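Local structure of uncharacterized protein (Bordetella bronchiseptica, 4XG0) at residues V261-Q266 with V356-D361; R271-A276 with Q410-R415; R283-T288 with L318-P323; G383-G388 with V401-G406. The protein probably acts as an ATP-dependent kinase of the DUF1537 family, which phosphorylates acid sugars in catabolic pathways. One frame throughout, in Å; residues are numbered along the deposited sequence.

Contact 1: V261-Q266 with V356-D361; sequences VVVTSQ and VATGGD
Thr358 and Val356 bury the most surface here, and each lies beside a valine of strand 259-263. Thr358 CG2 meets Val263 CG1 at 4.1 Å, the two side chains pointing the same way. The threonine OG1 is anti to its own N (chi1 -166°). This leaves the methyl to face Val263, while OG1 bonds to Lys403 O in the next strand. Val356 pairs with Val261 in the same manner, its CB 4.1 Å from Val261 CG2. Helix 412-421 covers this valine-threonine face, with Leu413 on both Val263 and Val356. The two strands run parallel at the centre of the mixed sheet of the nucleotide-binding C-terminal domain. Val262 is gripped at both ends: its N donates to Val356 O at 2.8 Å, and its O accepts from Thr358 N at 3.0 Å. Thr264 N then bonds to Thr358 O at 2.8 Å, and Thr264 OG1 adds a weak bond to the same oxygen. The peptide between Thr358 and Gly359 is cis. Gly359 N is buried without a partner and lies 3.7 Å from Thr264 OG1. Gly359 is the N-cap of helix 360-369. In the first turn, Asp361 OD2 and Thr264 O share a water, 3.0 Å from the carboxylate oxygen.

Contact 2: R271-A276 with Q410-R415; sequences RQQAAA and QDVLIR. With SO4 (sulfate ion), chain E.
Gln410 lies against helix 268-279 just before helix 412-421 begins. Its CG is anti to the backbone N (chi1 169°), and the extended chain runs past Ala276, with CG 3.6 Å from Ala276 CB. A water joins its OE1 to Gln272 O. The backbone O of Gln410 faces Gln273, whose CA makes a CH...O contact with it at 3.4 Å. Val412 sends CG1 against the amide of Gln273, 3.4 Å from CD and nearly as close to OE1 and NE2. That amide is held by Lys403 NZ at OE1 and by Phe407 O at NE2, so its rotation is fixed. Leu413 points at the helix and places CD1 3.7 Å from Gln273 CB; behind it lie Val356 and Thr358 of the sheet. Leu413 N donates to a second water, which donates hydrogen bonds to Gln273 O at 2.8 Å and Gln410 O at 2.7 Å. Ile414 reaches across with CD1, 3.6 Å from Ala276 O. Arg415 takes no part in the packing; it holds a sulfate, probably from the crystallisation liquor, with NH2 bonded to O2 at 3.2 Å and NH1 bonded to O4. The two helices, which follow strands 259-263 and 399-403, pack together on the mixed sheet of the C-terminal domain. With no direct hydrogen bond between the segments, carbon packing, much of it by the glutamine chains, and two bridging waters hold them together.

Contact 3: R283-T288 with L318-P323; sequences RTWAPT and LMLLAP
Thr284 and Met319 lie side by side at the edge of the mixed sheet in the nucleotide-binding C-terminal domain, where strand 283-285 runs parallel to strand 317-321. The methionine chain is extended to SD and bends at chi3 (69°). This brings CE to 3.4 Å from Thr284 OG1 and 3.5 Å from Thr284 CG2. On the other face, Leu318 CD2 packs on Arg283 CB, and Leu320 CD2 approaches Trp285 CB. Three backbone bonds join the strands: Met319 N to Arg283 O, Trp285 N to Met319 O, and Leu321 N to Trp285 O, each 2.8 Å long. Beyond them the chains stay together through a water that donates to both Pro287 O and Leu321 O. Pro323 CG comes to 3.2 Å from Pro287 O.

Further out, Ala274 of helix 268-279 touches Met319, and Thr284 OG1 is bonded to Ala282 O. The indole of Trp285 is fixed by a bond from NE1 to Asn297 OD1, while Trp301 stacks on it and Trp298 meets it edge-to-face. Within the segment, Pro287 folds back over the indole, with CG 3.6 Å above the plane and over the ring centre.

Contact 4: G383-G388 with V401-G406; sequences GGVPLG and VTKAGG
The two arms of a beta hairpin, strands 385-391 and 399-403, meet here through Val401, which packs against both Val385 and Leu387. Leu387 and Val401 form a non-hydrogen-bonded antiparallel pair. The two methyls of Val401 divide the work. CG2 sits 3.5 Å from Leu387 CD1, while CG1, anti to the backbone N (chi1 167°), lies only 3.4 Å from Val385 CG1. The latter spacing is tighter than usual for two carbons. Val385 CG2 lies along the start of the Lys403 chain, 3.9 Å from CG. That chain bends at chi3 and chi4, and its NZ bonds to Ala404 O at 2.8 Å, as well as to Phe407 O.

Backbone pairing is sparse. Thr402 N makes a weak bond to Pro386 O at 3.4 Å. Thr402 O is buried without a partner and faces the proline ring, with Pro386 CD at 3.3 Å. Beside Gly384, a water donates to Gly384 O at 2.6 Å and accepts from Ala404 N. Ile420 of helix 412-421 covers Leu387 and Val401. The arrangement is that of an antiparallel hairpin whose second arm also pairs in parallel with strand 354-358, as in a mixed sheet.

In the fold
All four contacts lie in the C-terminal domain. Contacts 1, 3 and 4 join neighbouring strands of one mixed sheet, while contact 2 packs two helices together on it. Contact 1 is the buried centre, with regular parallel bonding and small apolar side chains. Contact 3, at the outermost strand 283-285, is only partly buried. Contact 4 is also partly buried, but antiparallel and poor in backbone bonds. Contact 2 is buried, but relies on carbon packing and bridging waters. Leu413 joins contacts 1 and 2, and Lys403 joins contacts 2 and 4 through Gln273. Arg271 of contact 2 bonds to Ser265 O of contact 1 and Ala322 O of contact 3. Contacts 3 and 4 do not touch; their nearest atoms are about 10 Å apart.

Contact 1: V261-Q266 with V356-D361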
loop_
_atom_site.group_PDB
_atom_site.type_symbol
_atom_site.label_atom_id
_atom_site.label_comp_id
_atom_site.label_asym_id
_atom_site.label_seq_id
_atom_site.Cartn_x
_atom_site.Cartn_y
_atom_site.Cartn_z
ATOM N N VAL A 261 3.818 5.996 17.874
ATOM C CA VAL A 261 5.193 6.417 17.703
ATOM C C VAL A 261 5.760 7.024 18.994
ATOM O O VAL A 261 5.180 7.941 19.561
ATOM C CB VAL A 261 5.296 7.429 16.557
ATOM C CG1 VAL A 261 6.735 7.837 16.321
ATOM C CG2 VAL A 261 4.648 6.863 15.322
ATOM N N VAL A 262 6.896 6.484 19.464
ATOM C CA VAL A 262 7.467 6.889 20.720
ATOM C C VAL A 262 8.820 7.501 20.410
ATOM O O VAL A 262 9.698 6.853 19.806
ATOM C CB VAL A 262 7.615 5.708 21.683
ATOM C CG1 VAL A 262 8.175 6.194 22.980
ATOM C CG2 VAL A 262 6.267 5.058 21.882
ATOM N N VAL A 263 8.953 8.768 20.772
ATOM C CA VAL A 263 10.159 9.532 20.486
ATOM C C VAL A 263 10.784 9.993 21.778
ATOM O O VAL A 263 10.277 10.902 22.426
ATOM C CB VAL A 263 9.850 10.775 19.621
ATOM C CG1 VAL A 263 11.135 11.508 19.225
ATOM C CG2 VAL A 263 9.048 10.369 18.415
ATOM N N THR A 264 11.896 9.366 22.138
ATOM C CA THR A 264 12.605 9.700 23.370
ATOM C C THR A 264 13.888 10.470 23.120
ATOM O O THR A 264 14.485 11.027 24.058
ATOM C CB THR A 264 12.961 8.419 24.151
ATOM O OG1 THR A 264 13.789 7.588 23.333
ATOM C CG2 THR A 264 11.729 7.665 24.512
ATOM N N SER A 265 14.319 10.535 21.864
ATOM C CA SER A 265 15.601 11.151 21.559
ATOM C C SER A 265 15.515 12.661 21.711
ATOM O O SER A 265 14.461 13.259 21.463
ATOM C CB SER A 265 16.026 10.822 20.133
ATOM O OG SER A 265 17.353 11.223 19.912
ATOM N N GLN A 266 16.623 13.266 22.139
ATOM C CA GLN A 266 16.780 14.702 22.075
ATOM C C GLN A 266 17.676 15.130 20.902
ATOM O O GLN A 266 17.993 16.315 20.770
ATOM C CB GLN A 266 17.367 15.222 23.389
ATOM C CG GLN A 266 16.491 14.901 24.583
ATOM C CD GLN A 266 15.093 15.498 24.462
ATOM O OE1 GLN A 266 14.923 16.636 24.016
ATOM N NE2 GLN A 266 14.082 14.725 24.860
ATOM N N VAL A 356 6.489 2.407 16.581
ATOM C CA VAL A 356 7.734 2.905 16.044
ATOM C C VAL A 356 8.481 3.571 17.209
ATOM O O VAL A 356 7.896 4.345 17.986
ATOM C CB VAL A 356 7.485 3.976 14.942
ATOM C CG1 VAL A 356 8.790 4.498 14.422
ATOM C CG2 VAL A 356 6.653 3.424 13.819
ATOM N N ALA A 357 9.745 3.239 17.394
ATOM C CA ALA A 357 10.476 3.781 18.538
ATOM C C ALA A 357 11.809 4.330 18.097
ATOM O O ALA A 357 12.581 3.681 17.378
ATOM C CB ALA A 357 10.668 2.706 19.639
ATOM N N THR A 358 12.081 5.560 18.517
ATOM C CA THR A 358 13.375 6.179 18.298
ATOM C C THR A 358 13.729 7.084 19.498
ATOM O O THR A 358 12.844 7.668 20.111
ATOM C CB THR A 358 13.377 6.997 16.975
ATOM O OG1 THR A 358 14.714 7.329 16.595
ATOM C CG2 THR A 358 12.610 8.286 17.117
ATOM N N GLY A 359 14.992 7.126 19.916
ATOM C CA GLY A 359 16.031 6.256 19.407
ATOM C C GLY A 359 16.176 4.985 20.238
ATOM O O GLY A 359 15.170 4.424 20.707
ATOM N N GLY A 360 17.426 4.559 20.431
ATOM C CA GLY A 360 17.740 3.265 21.021
ATOM C C GLY A 360 17.275 3.134 22.460
ATOM O O GLY A 360 16.842 2.078 22.919
ATOM N N ASP A 361 17.413 4.218 23.192
ATOM C CA ASP A 361 16.911 4.285 24.549
ATOM C C ASP A 361 15.417 4.001 24.583
ATOM O O ASP A 361 14.907 3.192 25.375
ATOM C CB ASP A 361 17.156 5.706 25.047
ATOM C CG ASP A 361 17.301 5.774 26.520
ATOM O OD1 ASP A 361 16.932 4.784 27.168
ATOM O OD2 ASP A 361 17.786 6.816 27.028
HETATM O O HOH W 1 16.830 9.079 25.236
#

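Contact 2: R271-A276 with Q410-R415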
loop_
_atom_site.group_PDB
_atom_site.type_symbol
_atom_site.label_atom_id
_atom_site.label_comp_id
_atom_site.label_asym_id
_atom_site.label_seq_id
_atom_site.Cartn_x
_atom_site.Cartn_y
_atom_site.Cartn_z
ATOM N N ARG A 271 13.735 15.374 16.747
ATOM C CA ARG A 271 12.754 16.395 17.109
ATOM C C ARG A 271 12.108 16.944 15.836
ATOM O O ARG A 271 10.903 17.187 15.821
ATOM C CB ARG A 271 13.382 17.538 17.907
ATOM C CG ARG A 271 14.297 17.085 19.016
ATOM C CD ARG A 271 13.612 16.233 20.001
ATOM N NE ARG A 271 12.563 16.910 20.761
ATOM C CZ ARG A 271 11.933 16.357 21.798
ATOM N NH1 ARG A 271 12.249 15.120 22.194
ATOM N NH2 ARG A 271 10.990 17.032 22.445
ATOM N N GLN A 272 12.913 17.123 14.787
ATOM C CA GLN A 272 12.406 17.557 13.475
ATOM C C GLN A 272 11.450 16.507 12.896
ATOM O O GLN A 272 10.373 16.836 12.380
ATOM C CB GLN A 272 13.564 17.803 12.496
ATOM C CG GLN A 272 14.404 19.012 12.879
ATOM C CD GLN A 272 15.438 19.353 11.835
ATOM O OE1 GLN A 272 15.427 18.800 10.729
ATOM N NE2 GLN A 272 16.334 20.287 12.170
ATOM N N GLN A 273 11.844 15.243 12.998
ATOM C CA GLN A 273 10.984 14.138 12.574
ATOM C C GLN A 273 9.676 14.083 13.339
ATOM O O GLN A 273 8.613 13.790 12.757
ATOM C CB GLN A 273 11.743 12.821 12.726
ATOM C CG GLN A 273 12.918 12.748 11.774
ATOM C CD GLN A 273 13.986 11.742 12.180
ATOM O OE1 GLN A 273 13.821 10.982 13.135
ATOM N NE2 GLN A 273 15.069 11.709 11.420
ATOM N N ALA A 274 9.729 14.344 14.645
ATOM C CA ALA A 274 8.499 14.359 15.448
ATOM C C ALA A 274 7.614 15.536 15.012
ATOM O O ALA A 274 6.401 15.391 14.808
ATOM C CB ALA A 274 8.814 14.454 16.934
ATOM N N ALA A 275 8.223 16.686 14.855
ATOM C CA ALA A 275 7.490 17.869 14.409
ATOM C C ALA A 275 6.771 17.585 13.096
ATOM O O ALA A 275 5.607 17.934 12.936
ATOM C CB ALA A 275 8.418 19.050 14.263
ATOM N N ALA A 276 7.453 16.932 12.158
ATOM C CA ALA A 276 6.847 16.610 10.868
ATOM C C ALA A 276 5.653 15.658 10.987
ATOM O O ALA A 276 4.641 15.848 10.308
ATOM C CB ALA A 276 7.893 16.034 9.918
ATOM N N GLN A 410 13.676 14.022 7.469
ATOM C CA GLN A 410 12.579 14.602 8.238
ATOM C C GLN A 410 11.285 13.780 8.245
ATOM O O GLN A 410 10.594 13.723 9.268
ATOM C CB GLN A 410 12.278 16.002 7.694
ATOM C CG GLN A 410 10.998 16.563 8.232
ATOM C CD GLN A 410 10.726 17.959 7.765
ATOM O OE1 GLN A 410 11.313 18.919 8.285
ATOM N NE2 GLN A 410 9.843 18.098 6.765
ATOM N N ASP A 411 10.950 13.166 7.099
ATOM C CA ASP A 411 9.685 12.412 6.962
ATOM C C ASP A 411 9.784 10.951 7.410
ATOM O O ASP A 411 8.830 10.197 7.243
ATOM C CB ASP A 411 9.158 12.470 5.512
ATOM C CG ASP A 411 10.017 11.681 4.532
ATOM O OD1 ASP A 411 11.110 11.217 4.942
ATOM O OD2 ASP A 411 9.642 11.603 3.321
ATOM N N VAL A 412 10.872 10.575 8.070
ATOM C CA VAL A 412 11.114 9.145 8.320
ATOM C C VAL A 412 10.114 8.502 9.278
ATOM O O VAL A 412 9.795 7.318 9.108
ATOM C CB VAL A 412 12.546 8.843 8.776
ATOM C CG1 VAL A 412 12.785 9.311 10.193
ATOM C CG2 VAL A 412 12.808 7.333 8.665
ATOM N N LEU A 413 9.572 9.238 10.248
ATOM C CA LEU A 413 8.603 8.609 11.164
ATOM C C LEU A 413 7.241 8.468 10.471
ATOM O O LEU A 413 6.505 7.509 10.717
ATOM C CB LEU A 413 8.476 9.360 12.476
ATOM C CG LEU A 413 9.757 9.472 13.314
ATOM C CD1 LEU A 413 9.541 10.386 14.509
ATOM C CD2 LEU A 413 10.208 8.126 13.780
ATOM N N ILE A 414 6.916 9.432 9.609
ATOM C CA ILE A 414 5.715 9.348 8.793
ATOM C C ILE A 414 5.805 8.099 7.914
ATOM O O ILE A 414 4.875 7.261 7.862
ATOM C CB ILE A 414 5.554 10.614 7.928
ATOM C CG1 ILE A 414 5.285 11.810 8.828
ATOM C CG2 ILE A 414 4.434 10.445 6.935
ATOM C CD1 ILE A 414 5.456 13.140 8.121
ATOM N N ARG A 415 6.931 7.965 7.251
ATOM C CA ARG A 415 7.182 6.803 6.402
ATOM C C ARG A 415 7.116 5.484 7.185
ATOM O O ARG A 415 6.617 4.496 6.672
ATOM C CB ARG A 415 8.523 6.924 5.696
ATOM C CG ARG A 415 8.568 8.033 4.631
ATOM C CD ARG A 415 9.944 8.057 3.905
ATOM N NE ARG A 415 10.201 6.816 3.165
ATOM C CZ ARG A 415 11.395 6.415 2.728
ATOM N NH1 ARG A 415 12.485 7.137 2.963
ATOM N NH2 ARG A 415 11.508 5.267 2.056
HETATM S S SO4 E . 14.975 5.478 0.391
HETATM O O1 SO4 E . 14.033 6.085 -0.557
HETATM O O2 SO4 E . 14.354 4.309 1.020
HETATM O O3 SO4 E . 16.206 5.072 -0.302
HETATM O O4 SO4 E . 15.311 6.451 1.439
HETATM O O HOH W 2 10.214 19.243 10.952
HETATM O O HOH W 3 8.777 12.119 10.475
#

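Contact 3: R283-T288 with L318-P323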
loop_
_atom_site.group_PDB
_atom_site.type_symbol
_atom_site.label_atom_id
_atom_site.label_comp_id
_atom_site.label_asym_id
_atom_site.label_seq_id
_atom_site.Cartn_x
_atom_site.Cartn_y
_atom_site.Cartn_z
ATOM N N ARG A 283 -1.886 12.644 16.516
ATOM C CA ARG A 283 -2.235 13.158 17.822
ATOM C C ARG A 283 -1.072 12.939 18.778
ATOM O O ARG A 283 -0.579 11.817 18.932
ATOM C CB ARG A 283 -3.506 12.478 18.328
ATOM C CG ARG A 283 -4.718 12.820 17.468
ATOM C CD ARG A 283 -6.031 12.835 18.256
ATOM N NE ARG A 283 -7.033 13.662 17.578
ATOM C CZ ARG A 283 -7.935 13.210 16.704
ATOM N NH1 ARG A 283 -8.792 14.058 16.139
ATOM N NH2 ARG A 283 -7.998 11.921 16.389
ATOM N N THR A 284 -0.651 14.017 19.430
ATOM C CA THR A 284 0.643 14.029 20.094
ATOM C C THR A 284 0.539 14.344 21.586
ATOM O O THR A 284 -0.042 15.354 21.980
ATOM C CB THR A 284 1.550 15.053 19.391
ATOM O OG1 THR A 284 1.797 14.621 18.041
ATOM C CG2 THR A 284 2.871 15.213 20.109
ATOM N N TRP A 285 1.114 13.481 22.410
ATOM C CA TRP A 285 1.280 13.779 23.826
ATOM C C TRP A 285 2.695 14.285 23.984
ATOM O O TRP A 285 3.654 13.543 23.732
ATOM C CB TRP A 285 1.075 12.514 24.674
ATOM C CG TRP A 285 0.974 12.739 26.127
ATOM C CD1 TRP A 285 0.179 13.646 26.764
ATOM C CD2 TRP A 285 1.664 12.015 27.164
ATOM N NE1 TRP A 285 0.335 13.538 28.134
ATOM C CE2 TRP A 285 1.235 12.541 28.400
ATOM C CE3 TRP A 285 2.613 10.997 27.163
ATOM C CZ2 TRP A 285 1.720 12.073 29.620
ATOM C CZ3 TRP A 285 3.089 10.533 28.382
ATOM C CH2 TRP A 285 2.636 11.063 29.582
ATOM N N ALA A 286 2.823 15.560 24.350
ATOM C CA ALA A 286 4.124 16.177 24.582
ATOM C C ALA A 286 4.191 16.775 25.977
ATOM O O ALA A 286 4.125 17.993 26.150
ATOM C CB ALA A 286 4.367 17.272 23.538
ATOM N N PRO A 287 4.313 15.918 26.996
ATOM C CA PRO A 287 4.307 16.387 28.382
ATOM C C PRO A 287 5.611 17.021 28.834
ATOM O O PRO A 287 6.661 16.735 28.288
ATOM C CB PRO A 287 4.077 15.088 29.173
ATOM C CG PRO A 287 4.712 14.040 28.356
ATOM C CD PRO A 287 4.447 14.453 26.903
ATOM N N THR A 288 5.523 17.871 29.847
ATOM C CA THR A 288 6.694 18.373 30.532
ATOM C C THR A 288 7.212 17.273 31.443
ATOM O O THR A 288 6.556 16.250 31.614
ATOM C CB THR A 288 6.340 19.561 31.420
ATOM O OG1 THR A 288 5.486 19.109 32.472
ATOM C CG2 THR A 288 5.622 20.611 30.621
ATOM N N LEU A 318 -0.598 7.937 16.700
ATOM C CA LEU A 318 -0.465 8.632 17.981
ATOM C C LEU A 318 1.028 8.781 18.256
ATOM O O LEU A 318 1.780 7.860 17.965
ATOM C CB LEU A 318 -1.110 7.806 19.093
ATOM C CG LEU A 318 -2.604 7.495 18.916
ATOM C CD1 LEU A 318 -3.064 6.465 19.919
ATOM C CD2 LEU A 318 -3.405 8.747 19.047
ATOM N N MET A 319 1.461 9.921 18.791
ATOM C CA MET A 319 2.868 10.117 19.131
ATOM C C MET A 319 3.060 10.519 20.586
ATOM O O MET A 319 2.380 11.409 21.078
ATOM C CB MET A 319 3.534 11.153 18.215
ATOM C CG MET A 319 5.019 11.329 18.464
ATOM S SD MET A 319 5.806 12.386 17.209
ATOM C CE MET A 319 5.056 13.949 17.638
ATOM N N LEU A 320 3.970 9.826 21.276
ATOM C CA LEU A 320 4.447 10.253 22.591
ATOM C C LEU A 320 5.827 10.870 22.441
ATOM O O LEU A 320 6.767 10.211 21.986
ATOM C CB LEU A 320 4.513 9.081 23.568
ATOM C CG LEU A 320 3.392 8.062 23.442
ATOM C CD1 LEU A 320 3.559 6.966 24.506
ATOM C CD2 LEU A 320 2.042 8.720 23.605
ATOM N N LEU A 321 5.932 12.139 22.808
ATOM C CA LEU A 321 7.152 12.908 22.648
ATOM C C LEU A 321 7.830 13.205 23.998
ATOM O O LEU A 321 7.246 13.855 24.868
ATOM C CB LEU A 321 6.817 14.213 21.928
ATOM C CG LEU A 321 8.004 15.117 21.565
ATOM C CD1 LEU A 321 9.022 14.322 20.751
ATOM C CD2 LEU A 321 7.511 16.358 20.816
ATOM N N ALA A 322 9.071 12.746 24.160
ATOM C CA ALA A 322 9.805 12.940 25.411
ATOM C C ALA A 322 10.212 14.379 25.593
ATOM O O ALA A 322 10.632 15.011 24.646
ATOM C CB ALA A 322 11.044 12.081 25.430
ATOM N N PRO A 323 10.101 14.904 26.819
ATOM C CA PRO A 323 10.822 16.151 27.091
ATOM C C PRO A 323 12.284 15.844 27.444
ATOM O O PRO A 323 12.630 14.713 27.813
ATOM C CB PRO A 323 10.069 16.714 28.289
ATOM C CG PRO A 323 9.580 15.546 29.002
ATOM C CD PRO A 323 9.266 14.495 27.964
HETATM O O HOH W 4 7.473 16.394 25.613
#

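Contact 4: G383-G388 with V401-G406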
loop_
_atom_site.group_PDB
_atom_site.type_symbol
_atom_site.label_atom_id
_atom_site.label_comp_id
_atom_site.label_asym_id
_atom_site.label_seq_id
_atom_site.Cartn_x
_atom_site.Cartn_y
_atom_site.Cartn_z
ATOM N N GLY A 383 17.141 1.621 4.860
ATOM C CA GLY A 383 18.289 1.008 5.512
ATOM C C GLY A 383 18.626 1.609 6.876
ATOM O O GLY A 383 18.873 2.803 6.979
ATOM N N GLY A 384 18.636 0.789 7.927
ATOM C CA GLY A 384 18.859 1.306 9.276
ATOM C C GLY A 384 17.573 1.583 10.042
ATOM O O GLY A 384 17.596 1.909 11.229
ATOM N N VAL A 385 16.439 1.419 9.363
ATOM C CA VAL A 385 15.141 1.560 9.994
ATOM C C VAL A 385 14.364 0.237 9.772
ATOM O O VAL A 385 13.525 0.099 8.860
ATOM C CB VAL A 385 14.380 2.754 9.395
ATOM C CG1 VAL A 385 13.066 2.992 10.144
ATOM C CG2 VAL A 385 15.259 4.041 9.466
ATOM N N PRO A 386 14.680 -0.773 10.575
ATOM C CA PRO A 386 14.096 -2.100 10.302
ATOM C C PRO A 386 12.664 -2.234 10.770
ATOM O O PRO A 386 12.249 -1.548 11.712
ATOM C CB PRO A 386 14.976 -3.042 11.134
ATOM C CG PRO A 386 15.523 -2.160 12.249
ATOM C CD PRO A 386 15.771 -0.836 11.568
ATOM N N LEU A 387 11.946 -3.166 10.147
ATOM C CA LEU A 387 10.550 -3.477 10.456
ATOM C C LEU A 387 10.459 -4.973 10.724
ATOM O O LEU A 387 10.956 -5.804 9.933
ATOM C CB LEU A 387 9.640 -3.128 9.282
ATOM C CG LEU A 387 8.159 -3.546 9.326
ATOM C CD1 LEU A 387 7.453 -2.873 10.446
ATOM C CD2 LEU A 387 7.518 -3.149 7.990
ATOM N N GLY A 388 9.833 -5.313 11.853
ATOM C CA GLY A 388 9.681 -6.698 12.252
ATOM C C GLY A 388 8.459 -6.823 13.132
ATOM O O GLY A 388 7.625 -5.928 13.171
ATOM N N VAL A 401 9.036 -0.941 14.488
ATOM C CA VAL A 401 10.114 -0.310 13.759
ATOM C C VAL A 401 10.977 0.376 14.787
ATOM O O VAL A 401 10.481 1.049 15.691
ATOM C CB VAL A 401 9.577 0.773 12.782
ATOM C CG1 VAL A 401 10.702 1.658 12.251
ATOM C CG2 VAL A 401 8.792 0.149 11.641
ATOM N N THR A 402 12.279 0.203 14.661
ATOM C CA THR A 402 13.184 0.882 15.550
ATOM C C THR A 402 14.159 1.736 14.723
ATOM O O THR A 402 14.435 1.473 13.535
ATOM C CB THR A 402 13.924 -0.130 16.449
ATOM O OG1 THR A 402 14.434 -1.183 15.626
ATOM C CG2 THR A 402 12.961 -0.740 17.459
ATOM N N LYS A 403 14.687 2.770 15.360
ATOM C CA LYS A 403 15.555 3.701 14.645
ATOM C C LYS A 403 16.430 4.446 15.622
ATOM O O LYS A 403 15.974 4.826 16.697
ATOM C CB LYS A 403 14.716 4.715 13.851
ATOM C CG LYS A 403 15.504 5.686 13.017
ATOM C CD LYS A 403 14.609 6.721 12.312
ATOM C CE LYS A 403 14.121 7.820 13.265
ATOM N NZ LYS A 403 15.263 8.686 13.754
ATOM N N ALA A 404 17.677 4.676 15.243
ATOM C CA ALA A 404 18.529 5.502 16.074
ATOM C C ALA A 404 18.023 6.950 16.002
ATOM O O ALA A 404 17.463 7.376 14.989
ATOM C CB ALA A 404 19.949 5.395 15.640
ATOM N N GLY A 405 18.219 7.683 17.086
ATOM C CA GLY A 405 17.628 8.991 17.264
ATOM C C GLY A 405 18.101 9.986 16.228
ATOM O O GLY A 405 17.319 10.809 15.780
ATOM N N GLY A 406 19.374 9.906 15.848
ATOM C CA GLY A 406 19.947 10.879 14.935
ATOM C C GLY A 406 19.757 10.534 13.465
ATOM O O GLY A 406 20.163 11.305 12.599
HETATM O O HOH W 5 18.780 3.644 12.831
#